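Side-chain contacts in molybdenum ABC transporter, periplasmic molybdenum-binding protein (Vibrio cholerae, PDB 4RXL), which binds tungstate and probably molybdate, and probably serves as the periplasmic solute-binding component of an ABC transporter for such oxyanions: residues L101-A104 / A105-Q108; A137-W140 / P141-E144; A219-Q222 / I223-R226. All coordinates share one frame; numbering follows the deposited sequence.

Contacts 1 and 2 pack against each other, A104 touching V139 and E142, with centres about 9 Å apart; contact 3 lies far away, on the opposite side of the chain's centre from contact 2. Contact 1, at the surface, is a helix start, where carbonyls of the incoming chain collect N-H donors and an indole. Contact 2, partly buried, joins the end of one helix to a single-turn helix and adds packing over an indole face and a Val-Leu contact to its backbone bonds. Contact 3, also partly buried, belongs to an uninterrupted helix; its exposed flank is bridged by water, its inner flank apolar.

Contact 1 (L101-A104 / A105-Q108); sequences LQDA and AAWQ
The main-chain oxygen of D103 is gripped from two successive residues of the first helical turn: A106 N donates to D103 O at 2.9 Å, and W107 N adds a weaker bond to the same oxygen at 3.3 Å. D103 is the N-cap. Its carboxylate swings forward because CG stands anti to the backbone N (chi1 -176°), which brings D103 OD1 within 3.4 Å of A105 N in a weak capping bond and lays OD2 against the methyl of A106. A weak bond of this kind offers a partial acceptor to an amide of the first turn.

The indole of W107 reaches back past the cap to the residue two places before it. W107 NE1 donates to L101 O at 2.7 Å, the N-H pointing fairly straight at its target (158°), and that oxygen lies almost in the ring plane, which should help to fix the orientation of the indole. Further along the same edge, D103 O comes within 3.4 Å of W107 CD1. Apolar contact completes the clasp where L101 CD2 meets W107 CZ2 at 3.5 Å. One turn on, Q108 N bonds A104 O, and the Q108 side chain is bent at chi2; its OE1 accepts a hydrogen bond from R146 NE.

The contact thus fastens the loop after strand 78-91 to the start of helix 104-111. W107 touches L88 of that strand and L143 of helix 140-143, while the ring of F99 meets it edge-to-face and A104 rests on V139 and E142.

Contact 2 (A137-W140 / P141-E144); sequences AGVW and PELE
Between V139, the N-cap, and L143 the chain closes a single helical turn, V139 O accepting from L143 N at 3.2 Å, just after G138 has ended the preceding helix in a Schellman motif with positive phi (79°).

The W140 side chain folds forward along this turn. With CG anti to the backbone N and beside the carbonyl carbon (chi1 173°), the indole lies alongside the C-terminal end of the turn, beside E144, which lies over one of its faces: E144 CA stands 4.3 Å from the centroid of the six-membered ring, almost on the ring normal, in a CH-pi contact, with E144 CB over the same face. The E144 chain then bends at chi2 and brings OE2 to 3.2 Å from W140 CZ2, the carboxylate turned steeply against the ring plane rather than lying flat on it. At the root of the indole, the ring of the next residue, P141, necessarily lies close, P141 CD 3.4 Å from W140 CB.

V139 and L143 form the other, apolar flank, where V139 CG1 meets L143 CD1 at 3.7 Å. E142 folds back beside them, its OE1 lying 3.6 Å from V139 CA. Behind these side chains, W140 O takes a short, straight bond from E144 N at 2.7 Å (161°) and a weak one from L143 N, so a single carbonyl serves two amides as the turn runs out.

The unit is a tight joint from helix 125-137 into helix 140-143. W140 touches K131 and Q135 of the longer helix, V139 and L143 share L134, and on the side of helix 104-111 V139 meets W107 while L143 touches L111.

Contact 3 (A219-Q222 / I223-R226); sequences AAQQ and ILQR
Q222 and R226 set out from the helix in the same way, each with CG anti to the carbonyl carbon (chi1 -80° and -70°), but then diverge: Q222 runs on extended, while R226 bends at chi3 (-77°) and curls its guanidinium back toward the preceding turn. The two ends do not touch directly. A water molecule joins them, donating to Q222 OE1 at 3.1 Å and accepting from R226 NH2 at 2.6 Å. It lies at the edge of the guanidinium, in its plane, whereas Q222 O lies over one face, offset toward the rim. That same carbonyl oxygen accepts a hydrogen bond from R226 N at 3.0 Å, and the R226 CG methylene packs 3.3 Å from Q222 O.

This is the i to i+4 spacing of an alpha-helix, seen again where L224 N bonds A220 O at 2.9 Å and Q225 N bonds Q221 O at 2.8 Å. In the periplasmic binding protein fold, where the anion is held between two lobes, helix 218-226 packs against helix 15-28, which begins just after the pocket residues S12 and S13. A220, I223 and L224 supply that face, meeting L21, A20 and A17 respectively, and the side chain of L224 is still about 12 Å from the bound tungstate.

On another flank Q221 doubles back at chi2, its NE2 coming 3.6 Å from L224 CD1. The amide nitrogen also donates to L215 O, with a weak second bond to L81 O.

Contact 1 (L101-A104 / A105-Q108)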
loop_
_atom_site.group_PDB
_atom_site.type_symbol
_atom_site.label_atom_id
_atom_site.label_comp_id
_atom_site.label_asym_id
_atom_site.label_seq_id
_atom_site.Cartn_x
_atom_site.Cartn_y
_atom_site.Cartn_z
ATOM N N LEU A 101 1.223 -22.768 -0.071
ATOM C CA LEU A 101 1.456 -21.697 0.900
ATOM C C LEU A 101 1.418 -22.197 2.349
ATOM O O LEU A 101 2.025 -21.591 3.224
ATOM C CB LEU A 101 0.444 -20.562 0.708
ATOM C CG LEU A 101 0.574 -19.739 -0.583
ATOM C CD1 LEU A 101 -0.661 -18.881 -0.853
ATOM C CD2 LEU A 101 1.795 -18.836 -0.563
ATOM N N GLN A 102 0.723 -23.308 2.604
ATOM C CA GLN A 102 0.620 -23.834 3.963
ATOM C C GLN A 102 1.746 -24.814 4.276
ATOM O O GLN A 102 1.823 -25.321 5.399
ATOM C CB GLN A 102 -0.756 -24.475 4.251
ATOM C CG GLN A 102 -1.364 -25.313 3.136
ATOM C CD GLN A 102 -2.213 -24.482 2.192
ATOM O OE1 GLN A 102 -3.155 -23.814 2.620
ATOM N NE2 GLN A 102 -1.878 -24.510 0.904
ATOM N N ASP A 103 2.606 -25.049 3.283
ATOM C CA ASP A 103 3.766 -25.953 3.383
ATOM C C ASP A 103 4.987 -25.127 3.809
ATOM O O ASP A 103 5.712 -24.565 2.985
ATOM C CB ASP A 103 3.996 -26.640 2.017
ATOM C CG ASP A 103 5.113 -27.687 2.033
ATOM O OD1 ASP A 103 5.674 -27.991 3.109
ATOM O OD2 ASP A 103 5.426 -28.208 0.937
ATOM N N ALA A 104 5.193 -25.054 5.116
ATOM C CA ALA A 104 6.275 -24.268 5.691
ATOM C C ALA A 104 7.624 -24.640 5.106
ATOM O O ALA A 104 8.490 -23.783 4.972
ATOM C CB ALA A 104 6.300 -24.445 7.201
ATOM N N ALA A 105 7.800 -25.917 4.775
ATOM C CA ALA A 105 9.052 -26.400 4.194
ATOM C C ALA A 105 9.289 -25.876 2.778
ATOM O O ALA A 105 10.431 -25.674 2.377
ATOM C CB ALA A 105 9.084 -27.922 4.199
ATOM N N ALA A 106 8.219 -25.654 2.021
ATOM C CA ALA A 106 8.358 -25.110 0.675
ATOM C C ALA A 106 8.752 -23.625 0.729
ATOM O O ALA A 106 9.448 -23.140 -0.166
ATOM C CB ALA A 106 7.071 -25.291 -0.109
ATOM N N TRP A 107 8.293 -22.911 1.759
ATOM C CA TRP A 107 8.743 -21.532 2.005
ATOM C C TRP A 107 10.238 -21.504 2.327
ATOM O O TRP A 107 10.963 -20.678 1.805
ATOM C CB TRP A 107 7.992 -20.882 3.165
ATOM C CG TRP A 107 6.627 -20.424 2.874
ATOM C CD1 TRP A 107 5.484 -21.134 3.028
ATOM C CD2 TRP A 107 6.237 -19.125 2.424
ATOM N NE1 TRP A 107 4.391 -20.367 2.681
ATOM C CE2 TRP A 107 4.829 -19.132 2.297
ATOM C CE3 TRP A 107 6.939 -17.955 2.083
ATOM C CZ2 TRP A 107 4.101 -18.005 1.885
ATOM C CZ3 TRP A 107 6.205 -16.832 1.659
ATOM C CH2 TRP A 107 4.807 -16.876 1.557
ATOM N N GLN A 108 10.712 -22.421 3.163
ATOM C CA GLN A 108 12.110 -22.377 3.580
ATOM C C GLN A 108 13.050 -22.785 2.442
ATOM O O GLN A 108 14.189 -22.333 2.391
ATOM C CB GLN A 108 12.330 -23.217 4.848
ATOM C CG GLN A 108 11.329 -22.902 5.966
ATOM C CD GLN A 108 11.962 -22.640 7.326
ATOM O OE1 GLN A 108 12.872 -21.815 7.462
ATOM N NE2 GLN A 108 11.453 -23.318 8.351
#

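Contact 2 (A137-W140 / P141-E144)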
loop_
_atom_site.group_PDB
_atom_site.type_symbol
_atom_site.label_atom_id
_atom_site.label_comp_id
_atom_site.label_asym_id
_atom_site.label_seq_id
_atom_site.Cartn_x
_atom_site.Cartn_y
_atom_site.Cartn_z
ATOM N N ALA A 137 -2.171 -18.965 6.468
ATOM C CA ALA A 137 -1.480 -20.137 5.869
ATOM C C ALA A 137 -0.933 -21.149 6.898
ATOM O O ALA A 137 -0.566 -22.282 6.548
ATOM C CB ALA A 137 -0.332 -19.683 4.992
ATOM N N GLY A 138 -0.861 -20.744 8.165
ATOM C CA GLY A 138 -0.365 -21.633 9.217
ATOM C C GLY A 138 1.151 -21.741 9.238
ATOM O O GLY A 138 1.707 -22.719 9.768
ATOM N N VAL A 139 1.825 -20.722 8.711
ATOM C CA VAL A 139 3.276 -20.744 8.530
ATOM C C VAL A 139 3.978 -19.546 9.197
ATOM O O VAL A 139 5.178 -19.381 9.041
ATOM C CB VAL A 139 3.633 -20.812 7.030
ATOM C CG1 VAL A 139 3.320 -19.496 6.336
ATOM C CG2 VAL A 139 5.090 -21.170 6.818
ATOM N N TRP A 140 3.249 -18.738 9.968
ATOM C CA TRP A 140 3.833 -17.541 10.576
ATOM C C TRP A 140 4.947 -17.865 11.597
ATOM O O TRP A 140 6.048 -17.346 11.461
ATOM C CB TRP A 140 2.745 -16.648 11.181
ATOM C CG TRP A 140 3.278 -15.487 11.956
ATOM C CD1 TRP A 140 3.205 -15.309 13.306
ATOM C CD2 TRP A 140 3.963 -14.340 11.438
ATOM N NE1 TRP A 140 3.791 -14.121 13.661
ATOM C CE2 TRP A 140 4.270 -13.511 12.533
ATOM C CE3 TRP A 140 4.357 -13.937 10.160
ATOM C CZ2 TRP A 140 4.945 -12.306 12.389
ATOM C CZ3 TRP A 140 5.023 -12.732 10.024
ATOM C CH2 TRP A 140 5.309 -11.934 11.132
ATOM N N PRO A 141 4.684 -18.734 12.595
ATOM C CA PRO A 141 5.747 -19.021 13.575
ATOM C C PRO A 141 7.103 -19.414 12.966
ATOM O O PRO A 141 8.138 -19.053 13.514
ATOM C CB PRO A 141 5.158 -20.167 14.395
ATOM C CG PRO A 141 3.684 -19.964 14.301
ATOM C CD PRO A 141 3.457 -19.493 12.898
ATOM N N GLU A 142 7.089 -20.129 11.844
ATOM C CA GLU A 142 8.312 -20.452 11.090
ATOM C C GLU A 142 8.969 -19.257 10.369
ATOM O O GLU A 142 10.186 -19.146 10.339
ATOM C CB GLU A 142 8.022 -21.541 10.052
ATOM C CG GLU A 142 7.869 -22.946 10.635
ATOM C CD GLU A 142 6.428 -23.420 10.743
ATOM O OE1 GLU A 142 5.503 -22.598 10.612
ATOM O OE2 GLU A 142 6.223 -24.632 10.958
ATOM N N LEU A 143 8.159 -18.385 9.776
ATOM C CA LEU A 143 8.658 -17.267 8.969
ATOM C C LEU A 143 8.912 -15.997 9.764
ATOM O O LEU A 143 9.613 -15.113 9.284
ATOM C CB LEU A 143 7.646 -16.929 7.868
ATOM C CG LEU A 143 7.491 -17.978 6.774
ATOM C CD1 LEU A 143 6.394 -17.543 5.821
ATOM C CD2 LEU A 143 8.794 -18.200 6.028
ATOM N N GLU A 144 8.285 -15.892 10.933
ATOM C CA GLU A 144 8.526 -14.839 11.920
ATOM C C GLU A 144 10.001 -14.381 11.952
ATOM O O GLU A 144 10.300 -13.188 11.934
ATOM C CB GLU A 144 8.144 -15.413 13.295
ATOM C CG GLU A 144 8.562 -14.623 14.527
ATOM C CD GLU A 144 7.559 -13.555 14.901
ATOM O OE1 GLU A 144 6.758 -13.800 15.828
ATOM O OE2 GLU A 144 7.568 -12.479 14.267
#

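Contact 3 (A219-Q222 / I223-R226)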
loop_
_atom_site.group_PDB
_atom_site.type_symbol
_atom_site.label_atom_id
_atom_site.label_comp_id
_atom_site.label_asym_id
_atom_site.label_seq_id
_atom_site.Cartn_x
_atom_site.Cartn_y
_atom_site.Cartn_z
ATOM N N ALA A 219 -13.283 10.143 -13.803
ATOM C CA ALA A 219 -11.971 10.380 -14.411
ATOM C C ALA A 219 -10.833 9.854 -13.549
ATOM O O ALA A 219 -9.929 9.173 -14.041
ATOM C CB ALA A 219 -11.778 11.861 -14.672
ATOM N N ALA A 220 -10.900 10.110 -12.251
ATOM C CA ALA A 220 -9.861 9.655 -11.339
ATOM C C ALA A 220 -9.950 8.131 -11.163
ATOM O O ALA A 220 -8.944 7.444 -11.060
ATOM C CB ALA A 220 -9.972 10.345 -9.986
ATOM N N GLN A 221 -11.176 7.615 -11.107
ATOM C CA GLN A 221 -11.351 6.182 -10.923
ATOM C C GLN A 221 -10.816 5.416 -12.120
ATOM O O GLN A 221 -10.252 4.352 -11.922
ATOM C CB GLN A 221 -12.825 5.847 -10.653
ATOM C CG GLN A 221 -13.313 6.357 -9.295
ATOM C CD GLN A 221 -12.585 5.714 -8.112
ATOM O OE1 GLN A 221 -12.531 4.490 -8.018
ATOM N NE2 GLN A 221 -12.020 6.538 -7.206
ATOM N N GLN A 222 -10.943 5.977 -13.319
ATOM C CA GLN A 222 -10.412 5.312 -14.518
ATOM C C GLN A 222 -8.885 5.254 -14.438
ATOM O O GLN A 222 -8.292 4.232 -14.752
ATOM C CB GLN A 222 -10.892 5.971 -15.816
ATOM C CG GLN A 222 -12.299 5.561 -16.207
ATOM C CD GLN A 222 -12.782 6.254 -17.473
ATOM O OE1 GLN A 222 -12.359 7.377 -17.782
ATOM N NE2 GLN A 222 -13.674 5.601 -18.210
ATOM N N ILE A 223 -8.254 6.325 -13.963
ATOM C CA ILE A 223 -6.799 6.310 -13.774
ATOM C C ILE A 223 -6.392 5.269 -12.739
ATOM O O ILE A 223 -5.484 4.485 -12.991
ATOM C CB ILE A 223 -6.279 7.720 -13.446
ATOM C CG1 ILE A 223 -6.341 8.573 -14.694
ATOM C CG2 ILE A 223 -4.864 7.638 -12.882
ATOM C CD1 ILE A 223 -6.340 10.067 -14.444
ATOM N N LEU A 224 -7.053 5.248 -11.579
ATOM C CA LEU A 224 -6.764 4.236 -10.559
ATOM C C LEU A 224 -6.942 2.842 -11.154
ATOM O O LEU A 224 -6.114 1.982 -10.923
ATOM C CB LEU A 224 -7.679 4.396 -9.342
ATOM C CG LEU A 224 -7.342 5.611 -8.461
ATOM C CD1 LEU A 224 -8.513 6.054 -7.594
ATOM C CD2 LEU A 224 -6.126 5.303 -7.623
ATOM N N GLN A 225 -8.007 2.599 -11.904
ATOM C CA GLN A 225 -8.181 1.263 -12.546
ATOM C C GLN A 225 -7.010 0.910 -13.477
ATOM O O GLN A 225 -6.561 -0.233 -13.513
ATOM C CB GLN A 225 -9.509 1.141 -13.311
ATOM C CG GLN A 225 -10.810 1.453 -12.559
ATOM C CD GLN A 225 -10.885 0.884 -11.148
ATOM O OE1 GLN A 225 -10.689 -0.315 -10.940
ATOM N NE2 GLN A 225 -11.197 1.743 -10.170
ATOM N N ARG A 226 -6.486 1.890 -14.202
ATOM C CA ARG A 226 -5.401 1.622 -15.151
ATOM C C ARG A 226 -4.088 1.271 -14.472
ATOM O O ARG A 226 -3.260 0.548 -15.039
ATOM C CB ARG A 226 -5.218 2.790 -16.114
ATOM C CG ARG A 226 -6.390 2.859 -17.073
ATOM C CD ARG A 226 -6.037 3.608 -18.322
ATOM N NE ARG A 226 -6.020 5.044 -18.103
ATOM C CZ ARG A 226 -7.046 5.862 -18.361
ATOM N NH1 ARG A 226 -6.898 7.166 -18.161
ATOM N NH2 ARG A 226 -8.211 5.407 -18.800
HETATM O O HOH W 1 -9.551 7.641 -19.179
#